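Local coordinates for protein glycoside hydrolase family 31 (Trueperella pyogenes, PDB 5I0F) that degrades cycloalternan, a cyclic glucose oligosaccharide, probably by cleaving its glycosidic bonds through a covalent glycosyl-enzyme intermediate, at residues S194-Q199 with Y210-F215; E198-Q203 with A530-S535; S535-F540 with E571-A576. One frame throughout, in Å; residues are numbered along the deposited sequence.

Interaction 1 (S194-Q199 with Y210-F215); sequences SVVFEQ and YLPMPF. With GLC (alpha-D-glucopyranose), chain B.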
loop_
_atom_site.group_PDB
_atom_site.type_symbol
_atom_site.label_atom_id
_atom_site.label_comp_id
_atom_site.label_asym_id
_atom_site.label_seq_id
_atom_site.Cartn_x
_atom_site.Cartn_y
_atom_site.Cartn_z
ATOM N N SER A 194 -10.598 5.456 -1.428
ATOM C CA SER A 194 -9.835 4.346 -1.949
ATOM C C SER A 194 -9.008 4.802 -3.141
ATOM O O SER A 194 -9.499 4.824 -4.293
ATOM C CB SER A 194 -10.755 3.164 -2.300
ATOM O OG SER A 194 -11.177 2.546 -1.069
ATOM N N VAL A 195 -7.769 5.199 -2.831
ATOM C CA VAL A 195 -6.760 5.600 -3.807
ATOM C C VAL A 195 -5.424 5.044 -3.325
ATOM O O VAL A 195 -5.096 5.147 -2.144
ATOM C CB VAL A 195 -6.720 7.137 -4.026
ATOM C CG1 VAL A 195 -6.322 7.919 -2.776
ATOM C CG2 VAL A 195 -5.788 7.498 -5.180
ATOM N N VAL A 196 -4.675 4.427 -4.227
ATOM C CA VAL A 196 -3.390 3.852 -3.856
ATOM C C VAL A 196 -2.473 5.036 -3.486
ATOM O O VAL A 196 -2.394 6.031 -4.218
ATOM C CB VAL A 196 -2.815 3.026 -5.006
ATOM C CG1 VAL A 196 -1.379 2.636 -4.740
ATOM C CG2 VAL A 196 -3.695 1.804 -5.275
ATOM N N PHE A 197 -1.846 4.968 -2.318
ATOM C CA PHE A 197 -0.978 6.075 -1.863
ATOM C C PHE A 197 0.111 5.573 -0.938
ATOM O O PHE A 197 -0.122 4.653 -0.133
ATOM C CB PHE A 197 -1.801 7.169 -1.159
ATOM C CG PHE A 197 -0.967 8.302 -0.642
ATOM C CD1 PHE A 197 -0.354 9.176 -1.525
ATOM C CD2 PHE A 197 -0.745 8.476 0.698
ATOM C CE1 PHE A 197 0.428 10.223 -1.076
ATOM C CE2 PHE A 197 0.050 9.520 1.162
ATOM C CZ PHE A 197 0.656 10.392 0.269
ATOM N N GLU A 198 1.293 6.165 -1.052
ATOM C CA GLU A 198 2.385 5.858 -0.141
ATOM C C GLU A 198 2.417 6.820 1.052
ATOM O O GLU A 198 2.990 7.903 0.968
ATOM C CB GLU A 198 3.745 5.855 -0.839
ATOM C CG GLU A 198 4.796 5.240 0.078
ATOM C CD GLU A 198 6.180 5.859 0.012
ATOM O OE1 GLU A 198 6.618 6.311 -1.071
ATOM O OE2 GLU A 198 6.851 5.828 1.071
ATOM N N GLN A 199 1.790 6.410 2.154
ATOM C CA GLN A 199 1.861 7.132 3.421
ATOM C C GLN A 199 3.003 6.540 4.216
ATOM O O GLN A 199 2.903 5.382 4.682
ATOM C CB GLN A 199 0.531 7.037 4.183
ATOM C CG GLN A 199 0.535 7.638 5.578
ATOM C CD GLN A 199 0.961 9.075 5.610
ATOM O OE1 GLN A 199 0.446 9.904 4.861
ATOM N NE2 GLN A 199 1.911 9.386 6.465
ATOM N N TYR A 210 -1.766 1.931 1.475
ATOM C CA TYR A 210 -1.127 1.423 0.289
ATOM C C TYR A 210 -2.024 0.495 -0.538
ATOM O O TYR A 210 -1.765 0.291 -1.734
ATOM C CB TYR A 210 0.091 0.567 0.637
ATOM C CG TYR A 210 1.154 1.123 1.550
ATOM C CD1 TYR A 210 2.225 1.862 1.049
ATOM C CD2 TYR A 210 1.141 0.819 2.909
ATOM C CE1 TYR A 210 3.240 2.333 1.897
ATOM C CE2 TYR A 210 2.148 1.271 3.758
ATOM C CZ TYR A 210 3.190 2.038 3.259
ATOM O OH TYR A 210 4.225 2.467 4.090
ATOM N N LEU A 211 -3.029 -0.096 0.108
ATOM C CA LEU A 211 -3.798 -1.207 -0.460
ATOM C C LEU A 211 -5.306 -1.012 -0.225
ATOM O O LEU A 211 -5.947 -1.769 0.547
ATOM C CB LEU A 211 -3.307 -2.517 0.163
ATOM C CG LEU A 211 -3.291 -3.758 -0.721
ATOM C CD1 LEU A 211 -2.789 -4.964 0.072
ATOM C CD2 LEU A 211 -4.655 -4.052 -1.304
ATOM N N PRO A 212 -5.890 -0.008 -0.893
ATOM C CA PRO A 212 -7.322 0.226 -0.760
ATOM C C PRO A 212 -8.088 -0.695 -1.705
ATOM O O PRO A 212 -7.501 -1.241 -2.641
ATOM C CB PRO A 212 -7.469 1.676 -1.219
ATOM C CG PRO A 212 -6.398 1.840 -2.237
ATOM C CD PRO A 212 -5.245 0.996 -1.759
ATOM N N MET A 213 -9.380 -0.841 -1.465
ATOM C CA MET A 213 -10.313 -1.462 -2.430
ATOM C C MET A 213 -11.673 -0.780 -2.333
ATOM O O MET A 213 -12.076 -0.363 -1.246
ATOM C CB MET A 213 -10.464 -2.955 -2.168
ATOM C CG MET A 213 -9.194 -3.768 -2.399
ATOM S SD MET A 213 -9.502 -5.517 -2.200
ATOM C CE MET A 213 -7.835 -6.170 -2.062
ATOM N N PRO A 214 -12.391 -0.650 -3.464
ATOM C CA PRO A 214 -13.717 -0.038 -3.419
ATOM C C PRO A 214 -14.800 -1.079 -3.115
ATOM O O PRO A 214 -15.715 -1.288 -3.916
ATOM C CB PRO A 214 -13.854 0.573 -4.808
ATOM C CG PRO A 214 -13.086 -0.385 -5.696
ATOM C CD PRO A 214 -11.924 -0.837 -4.852
ATOM N N PHE A 215 -14.699 -1.676 -1.937
ATOM C CA PHE A 215 -15.525 -2.818 -1.518
ATOM C C PHE A 215 -15.622 -2.805 -0.013
ATOM O O PHE A 215 -14.633 -2.475 0.664
ATOM C CB PHE A 215 -14.908 -4.166 -1.962
ATOM C CG PHE A 215 -15.332 -5.351 -1.105
ATOM C CD1 PHE A 215 -16.532 -6.001 -1.339
ATOM C CD2 PHE A 215 -14.539 -5.794 -0.060
ATOM C CE1 PHE A 215 -16.936 -7.059 -0.542
ATOM C CE2 PHE A 215 -14.941 -6.855 0.750
ATOM C CZ PHE A 215 -16.134 -7.500 0.487
HETATM C C1 GLC B . 12.131 5.530 3.152
HETATM C C2 GLC B . 11.538 4.145 3.422
HETATM C C3 GLC B . 11.001 3.531 2.136
HETATM C C4 GLC B . 9.971 4.465 1.520
HETATM C C5 GLC B . 10.665 5.804 1.255
HETATM C C6 GLC B . 9.752 6.834 0.611
HETATM O O2 GLC B . 12.534 3.308 4.017
HETATM O O3 GLC B . 10.405 2.257 2.428
HETATM O O4 GLC B . 9.433 3.890 0.312
HETATM O O5 GLC B . 11.181 6.360 2.479
HETATM O O6 GLC B . 8.763 7.324 1.530
HETATM O O HOH W 1 6.097 4.095 3.107
#
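The Y210 ring meets E198 at its edge: E198 CG sits near the ring plane, 3.8 Å from Y210 CE1, and water 1 lies in the same plane beside the phenol. Two carbonyl oxygens, F197 O and Q199 O, approach the ring obliquely. The E198 carboxylate is almost coplanar with the phenol ring, the two planes differing by 10°. With CG anti to the backbone N (chi1 -168°), the E198 chain runs past the tyrosine and then bends at chi2, which carries OE2 to the glucose. The F197 ring packs against H11 and Y13.

Further along, the chains run nearly antiparallel, and P212 packs between them: its CB lies 3.6 Å from S194 CA, and its CD meets V196 CG2 at 3.9 Å. S194 OG donates to M213 O at 3.0 Å, from well above the carbonyl plane. At Y210, the backbone adds a CA-H...O contact, with Y210 CA 3.4 Å from F197 O.

This buried contact lies where the six-stranded sheet holding strand 191-194 meets the sheet holding strand 212-219, and its E198 end lines the glycan pocket. There E198 OE2 takes a very short bond, 2.5 Å, from glucose O6 and a weak one from O4. Water 1 donates to E198 OE2 and accepts from Y210 OH, which itself accepts from D532 N. This is consistent with a second-shell role for Y210, its hydroxyl helping to hold the water on the sugar-binding carboxylate.

Interaction 2 (E198-Q203 with A530-S535); sequences EQYKAQ and AGDEDS. With CA (calcium ion), chain E; GLC (alpha-D-glucopyranose), chain B; BGC (beta-D-glucopyranose), chain C.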
loop_
_atom_site.group_PDB
_atom_site.type_symbol
_atom_site.label_atom_id
_atom_site.label_comp_id
_atom_site.label_asym_id
_atom_site.label_seq_id
_atom_site.Cartn_x
_atom_site.Cartn_y
_atom_site.Cartn_z
ATOM N N GLU A 198 1.293 6.165 -1.052
ATOM C CA GLU A 198 2.385 5.858 -0.141
ATOM C C GLU A 198 2.417 6.820 1.052
ATOM O O GLU A 198 2.990 7.903 0.968
ATOM C CB GLU A 198 3.745 5.855 -0.839
ATOM C CG GLU A 198 4.796 5.240 0.078
ATOM C CD GLU A 198 6.180 5.859 0.012
ATOM O OE1 GLU A 198 6.618 6.311 -1.071
ATOM O OE2 GLU A 198 6.851 5.828 1.071
ATOM N N GLN A 199 1.790 6.410 2.154
ATOM C CA GLN A 199 1.861 7.132 3.421
ATOM C C GLN A 199 3.003 6.540 4.216
ATOM O O GLN A 199 2.903 5.382 4.682
ATOM C CB GLN A 199 0.531 7.037 4.183
ATOM C CG GLN A 199 0.535 7.638 5.578
ATOM C CD GLN A 199 0.961 9.075 5.610
ATOM O OE1 GLN A 199 0.446 9.904 4.861
ATOM N NE2 GLN A 199 1.911 9.386 6.465
ATOM N N TYR A 200 4.089 7.312 4.350
ATOM C CA TYR A 200 5.295 6.835 5.021
ATOM C C TYR A 200 5.083 6.985 6.522
ATOM O O TYR A 200 5.160 8.080 7.054
ATOM C CB TYR A 200 6.563 7.564 4.548
ATOM C CG TYR A 200 7.837 7.234 5.329
ATOM C CD1 TYR A 200 8.364 5.939 5.361
ATOM C CD2 TYR A 200 8.526 8.227 6.020
ATOM C CE1 TYR A 200 9.530 5.646 6.076
ATOM C CE2 TYR A 200 9.692 7.948 6.724
ATOM C CZ TYR A 200 10.190 6.657 6.761
ATOM O OH TYR A 200 11.353 6.384 7.451
ATOM N N LYS A 201 4.784 5.856 7.161
ATOM C CA LYS A 201 4.525 5.731 8.601
ATOM C C LYS A 201 3.209 6.385 9.024
ATOM O O LYS A 201 2.639 7.222 8.302
ATOM C CB LYS A 201 5.740 6.205 9.447
ATOM C CG LYS A 201 7.060 5.579 8.962
ATOM C CD LYS A 201 8.253 5.761 9.892
ATOM C CE LYS A 201 8.560 7.211 10.184
ATOM N NZ LYS A 201 9.759 7.354 11.059
ATOM N N ALA A 202 2.732 5.980 10.201
ATOM C CA ALA A 202 1.506 6.511 10.816
ATOM C C ALA A 202 0.293 6.464 9.874
ATOM O O ALA A 202 -0.489 7.420 9.790
ATOM C CB ALA A 202 1.756 7.942 11.295
ATOM N N GLN A 203 0.115 5.341 9.175
ATOM C CA GLN A 203 -0.999 5.201 8.232
ATOM C C GLN A 203 -2.357 5.310 8.953
ATOM O O GLN A 203 -3.318 5.878 8.400
ATOM C CB GLN A 203 -0.930 3.878 7.491
ATOM C CG GLN A 203 0.309 3.696 6.588
ATOM C CD GLN A 203 1.551 3.152 7.315
ATOM O OE1 GLN A 203 1.459 2.623 8.424
ATOM N NE2 GLN A 203 2.708 3.241 6.664
ATOM N N ALA A 530 2.444 -4.942 5.637
ATOM C CA ALA A 530 1.747 -3.716 6.010
ATOM C C ALA A 530 2.549 -2.413 5.810
ATOM O O ALA A 530 2.071 -1.353 6.145
ATOM C CB ALA A 530 1.315 -3.825 7.463
ATOM N N GLY A 531 3.732 -2.489 5.221
ATOM C CA GLY A 531 4.519 -1.290 4.890
ATOM C C GLY A 531 5.344 -0.748 6.037
ATOM O O GLY A 531 5.781 -1.501 6.928
ATOM N N ASP A 532 5.572 0.559 5.998
ATOM C CA ASP A 532 6.587 1.196 6.823
ATOM C C ASP A 532 6.024 1.790 8.094
ATOM O O ASP A 532 5.114 2.621 8.027
ATOM C CB ASP A 532 7.232 2.335 6.046
ATOM C CG ASP A 532 7.994 1.878 4.841
ATOM O OD1 ASP A 532 8.297 0.675 4.725
ATOM O OD2 ASP A 532 8.349 2.762 4.022
ATOM N N GLU A 533 6.596 1.424 9.245
ATOM C CA GLU A 533 6.192 2.039 10.507
ATOM C C GLU A 533 7.335 2.245 11.495
ATOM O O GLU A 533 8.397 1.628 11.399
ATOM C CB GLU A 533 5.073 1.225 11.211
ATOM C CG GLU A 533 3.633 1.768 11.043
ATOM C CD GLU A 533 3.352 3.086 11.773
ATOM O OE1 GLU A 533 4.288 3.911 11.974
ATOM O OE2 GLU A 533 2.166 3.331 12.149
ATOM N N ASP A 534 7.060 3.106 12.468
ATOM C CA ASP A 534 7.897 3.288 13.643
ATOM C C ASP A 534 7.752 2.097 14.610
ATOM O O ASP A 534 6.788 1.330 14.545
ATOM C CB ASP A 534 7.498 4.575 14.365
ATOM C CG ASP A 534 7.899 5.826 13.592
ATOM O OD1 ASP A 534 9.117 6.034 13.381
ATOM O OD2 ASP A 534 7.006 6.602 13.185
ATOM N N SER A 535 8.739 1.950 15.491
ATOM C CA SER A 535 8.710 0.941 16.523
ATOM C C SER A 535 7.994 1.461 17.754
ATOM O O SER A 535 8.637 1.836 18.760
ATOM C CB SER A 535 10.128 0.476 16.898
ATOM O OG SER A 535 10.719 -0.254 15.825
HETATM CA CA CA E . 10.618 6.730 15.317
HETATM C C1 GLC B . 12.131 5.530 3.152
HETATM C C2 GLC B . 11.538 4.145 3.422
HETATM C C3 GLC B . 11.001 3.531 2.136
HETATM C C4 GLC B . 9.971 4.465 1.520
HETATM C C5 GLC B . 10.665 5.804 1.255
HETATM C C6 GLC B . 9.752 6.834 0.611
HETATM O O2 GLC B . 12.534 3.308 4.017
HETATM O O3 GLC B . 10.405 2.257 2.428
HETATM O O4 GLC B . 9.433 3.890 0.312
HETATM O O5 GLC B . 11.181 6.360 2.479
HETATM O O6 GLC B . 8.763 7.324 1.530
HETATM C C2 BGC C . 10.017 -0.696 1.871
HETATM C C3 BGC C . 11.036 -1.005 2.983
HETATM C C4 BGC C . 12.422 -1.163 2.365
HETATM C C5 BGC C . 12.798 0.073 1.534
HETATM C C6 BGC C . 14.088 -0.209 0.775
HETATM C C1 BGC C . 10.543 -0.245 0.484
HETATM O O2 BGC C . 8.681 -0.308 2.248
HETATM O O3 BGC C . 10.647 -2.181 3.697
HETATM O O4 BGC C . 13.407 -1.382 3.392
HETATM O O5 BGC C . 11.775 0.490 0.594
HETATM O O6 BGC C . 14.592 0.986 0.169
HETATM O O HOH W 1 6.097 4.095 3.107
HETATM O O HOH W 2 2.667 -0.040 8.460
HETATM O O HOH W 3 -0.275 2.681 10.996
HETATM O O HOH W 4 10.577 4.366 15.623
HETATM O O HOH W 5 12.004 6.474 13.204
HETATM O O HOH W 6 12.723 7.248 16.068
HETATM O O HOH W 7 10.021 9.075 14.524
HETATM O O HOH W 8 8.799 7.163 16.722
#
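K201 and D534 cross at about a right angle, the lysine ammonium arriving on the syn side, tilted out of the carboxylate plane: NZ donates to D534 OD1 at 2.7 Å in a salt bridge. A bend at chi3 (-58°) swings the end of the lysine over to the aspartate. The same oxygen, D534 OD1, binds a calcium ion at 2.5 Å, with five waters in the metal's shell.

Q203 and E533 slide past each other in opposite directions, their amide and carboxylate planes perpendicular. The Q203 amide reaches D532 O, NE2 donating at 2.8 Å with the acceptor in the amide plane, while its other N-H goes to Q199 O. E533 OE1 is gripped from opposite faces of its carboxylate: A202 N comes from above the plane at 3.1 Å in a nearly straight bond (173°), and D534 N arrives on the other side. Water 3 bridges Q203 OE1 and E533 OE2.

K201 CG lies over the centre of one face of the Y200 ring and glucose O5 over the other, toward its rim; the H78 ring also stacks with Y200. The D532 carboxylate stands almost perpendicular to this ring and sets OD2 at its edge, 3.4 Å from Y200 CD1. The phenol OH bonds to E593.

Segment 198-203 is a loop running into helix 203-206, with A202 at the N-cap; 530-535 follows barrel strand 527-529 and delivers D532 into the glycan pocket. D532 OD1 accepts from O2 of the beta-glucose at 2.7 Å, and OD2 lies equally close to O3 of the alpha-glucose. Water 1, already held by E198, also donates to D532 OD2, bridging the two carboxylates. Calcium and lysine sharing one oxygen of D534 would offset its negative charge.

Interaction 3 (S535-F540 with E571-A576); sequences STWEAF and EAELYA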
loop_
_atom_site.group_PDB
_atom_site.type_symbol
_atom_site.label_atom_id
_atom_site.label_comp_id
_atom_site.label_asym_id
_atom_site.label_seq_id
_atom_site.Cartn_x
_atom_site.Cartn_y
_atom_site.Cartn_z
ATOM N N SER A 535 8.739 1.950 15.491
ATOM C CA SER A 535 8.710 0.941 16.523
ATOM C C SER A 535 7.994 1.461 17.754
ATOM O O SER A 535 8.637 1.836 18.760
ATOM C CB SER A 535 10.128 0.476 16.898
ATOM O OG SER A 535 10.719 -0.254 15.825
ATOM N N THR A 536 6.669 1.459 17.668
ATOM C CA THR A 536 5.791 1.973 18.719
ATOM C C THR A 536 4.633 1.023 19.031
ATOM O O THR A 536 4.222 0.208 18.175
ATOM C CB THR A 536 5.184 3.327 18.339
ATOM O OG1 THR A 536 4.290 3.188 17.238
ATOM C CG2 THR A 536 6.262 4.371 18.027
ATOM N N TRP A 537 4.059 1.186 20.229
ATOM C CA TRP A 537 2.858 0.434 20.600
ATOM C C TRP A 537 1.669 0.787 19.698
ATOM O O TRP A 537 0.922 -0.087 19.313
ATOM C CB TRP A 537 2.500 0.617 22.078
ATOM C CG TRP A 537 3.550 0.066 22.966
ATOM C CD1 TRP A 537 4.616 0.739 23.498
ATOM C CD2 TRP A 537 3.660 -1.288 23.420
ATOM N NE1 TRP A 537 5.380 -0.118 24.271
ATOM C CE2 TRP A 537 4.819 -1.367 24.235
ATOM C CE3 TRP A 537 2.892 -2.441 23.225
ATOM C CZ2 TRP A 537 5.220 -2.553 24.859
ATOM C CZ3 TRP A 537 3.294 -3.631 23.858
ATOM C CH2 TRP A 537 4.455 -3.673 24.652
ATOM N N GLU A 538 1.509 2.066 19.355
ATOM C CA GLU A 538 0.418 2.473 18.470
ATOM C C GLU A 538 0.542 1.823 17.088
ATOM O O GLU A 538 -0.466 1.369 16.522
ATOM C CB GLU A 538 0.319 4.013 18.348
ATOM C CG GLU A 538 -0.886 4.509 17.532
ATOM C CD GLU A 538 -2.225 3.845 17.903
ATOM O OE1 GLU A 538 -2.550 3.711 19.132
ATOM O OE2 GLU A 538 -2.947 3.406 16.954
ATOM N N ALA A 539 1.762 1.737 16.565
ATOM C CA ALA A 539 1.972 1.087 15.275
ATOM C C ALA A 539 1.674 -0.428 15.304
ATOM O O ALA A 539 1.142 -0.981 14.337
ATOM C CB ALA A 539 3.380 1.356 14.771
ATOM N N PHE A 540 2.028 -1.075 16.413
ATOM C CA PHE A 540 1.677 -2.475 16.679
ATOM C C PHE A 540 0.156 -2.667 16.609
ATOM O O PHE A 540 -0.334 -3.519 15.850
ATOM C CB PHE A 540 2.283 -2.860 18.057
ATOM C CG PHE A 540 2.020 -4.266 18.544
ATOM C CD1 PHE A 540 1.565 -5.291 17.732
ATOM C CD2 PHE A 540 2.268 -4.556 19.887
ATOM C CE1 PHE A 540 1.366 -6.566 18.227
ATOM C CE2 PHE A 540 2.086 -5.848 20.390
ATOM C CZ PHE A 540 1.610 -6.844 19.565
ATOM N N GLU A 571 11.996 -1.067 22.090
ATOM C CA GLU A 571 12.249 -1.424 23.498
ATOM C C GLU A 571 11.963 -2.916 23.678
ATOM O O GLU A 571 11.142 -3.489 22.939
ATOM C CB GLU A 571 11.374 -0.579 24.448
ATOM C CG GLU A 571 9.902 -1.015 24.561
ATOM C CD GLU A 571 9.134 -0.344 25.700
ATOM O OE1 GLU A 571 8.008 0.160 25.475
ATOM O OE2 GLU A 571 9.656 -0.338 26.841
ATOM N N ALA A 572 12.609 -3.532 24.666
ATOM C CA ALA A 572 12.574 -5.000 24.797
ATOM C C ALA A 572 11.139 -5.514 24.896
ATOM O O ALA A 572 10.802 -6.505 24.278
ATOM C CB ALA A 572 13.381 -5.460 26.019
ATOM N N GLU A 573 10.303 -4.838 25.677
ATOM C CA GLU A 573 8.949 -5.298 25.937
ATOM C C GLU A 573 8.087 -5.319 24.667
ATOM O O GLU A 573 7.287 -6.236 24.461
ATOM C CB GLU A 573 8.276 -4.421 27.010
ATOM C CG GLU A 573 6.977 -4.998 27.516
ATOM C CD GLU A 573 6.311 -4.131 28.573
ATOM O OE1 GLU A 573 5.322 -4.597 29.157
ATOM O OE2 GLU A 573 6.736 -2.959 28.791
ATOM N N LEU A 574 8.256 -4.298 23.835
ATOM C CA LEU A 574 7.558 -4.230 22.561
ATOM C C LEU A 574 8.019 -5.335 21.643
ATOM O O LEU A 574 7.198 -6.001 21.012
ATOM C CB LEU A 574 7.732 -2.843 21.903
ATOM C CG LEU A 574 7.141 -2.684 20.500
ATOM C CD1 LEU A 574 5.644 -2.979 20.469
ATOM C CD2 LEU A 574 7.455 -1.285 20.021
ATOM N N TYR A 575 9.324 -5.544 21.550
ATOM C CA TYR A 575 9.846 -6.647 20.736
ATOM C C TYR A 575 9.251 -7.982 21.185
ATOM O O TYR A 575 8.758 -8.743 20.364
ATOM C CB TYR A 575 11.357 -6.701 20.765
ATOM C CG TYR A 575 11.976 -7.619 19.710
ATOM C CD1 TYR A 575 12.184 -7.177 18.403
ATOM C CD2 TYR A 575 12.373 -8.901 20.031
ATOM C CE1 TYR A 575 12.776 -7.993 17.447
ATOM C CE2 TYR A 575 12.976 -9.724 19.079
ATOM C CZ TYR A 575 13.170 -9.272 17.796
ATOM O OH TYR A 575 13.781 -10.102 16.869
ATOM N N ALA A 576 9.231 -8.223 22.485
ATOM C CA ALA A 576 8.641 -9.447 23.023
ATOM C C ALA A 576 7.189 -9.635 22.662
ATOM O O ALA A 576 6.806 -10.721 22.216
ATOM C CB ALA A 576 8.808 -9.512 24.529
#
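Two helix N-termini lie side by side, W537 and L574 being the residues of nearest backbone approach, their CA atoms 6.9 Å apart. The indole of W537 reaches across to helix 572-583 and lies against L574, the two side chains running past each other in opposite directions. L574 CD1 sits over the face of the six-membered ring, 3.9 Å from its centroid and only 12° off the normal, a CH-pi contact. L574 CB lies over the same indole near CZ2, and the E573 methylene CG packs 4.0 Å from W537 CZ2. The carboxylate of E573 extends onward to another partner, the backbone N of G686.

At the edge of the indole, W537 NE1 donates in the ring plane to E571 OE1 at 2.9 Å, with an N-H...O angle of 163°. The carboxylate stands steeply to the ring and accepts the N-H on the anti side of OE1. E571 CG is wedged between its own backbone N and carbonyl carbon (chi1 78°), and from there the extended chain brings the acid to the indole.

These are the helices that follow the sixth and seventh strands of the (beta/alpha)8 barrel, 527-529 and 558-561, so the contact joins adjacent outer helices at their starting ends. Both begin with an N-cap residue, T536 and E571; T536 OG1 accepts from A539 N at 3.0 Å, a side-chain cap.

Deeper in, the two methyls of L574 diverge. CD1 also touches F540 CD2 at 3.8 Å, and CD2 rests 3.6 Å from S535 O at the loop end. The F540 ring in turn meets W560 of strand 558-561 with nearly parallel planes, while S535 OG bonds to A563 O and R604.

Overall arrangement
Interactions 1 and 2 border the glycan pocket, and interaction 3 continues outward from the second. The first two share E198 and Q199, touch the same alpha-glucose and hold water 1 in common; their centres are 14 Å apart. They meet where Y210 OH lies 3.0 Å from D532 N, a probable hydrogen bond that ties the loop of interaction 1 to the barrel loop of interaction 2. S535 passes the chain from interaction 2 to interaction 3, again 14 Å between centres, with E533 CD packing 3.5 Å from A539 CB. Interactions 1 and 3 do not touch. The calcium at interaction 2 lies about 6 Å from the side chain of T536, which caps helix 537-551.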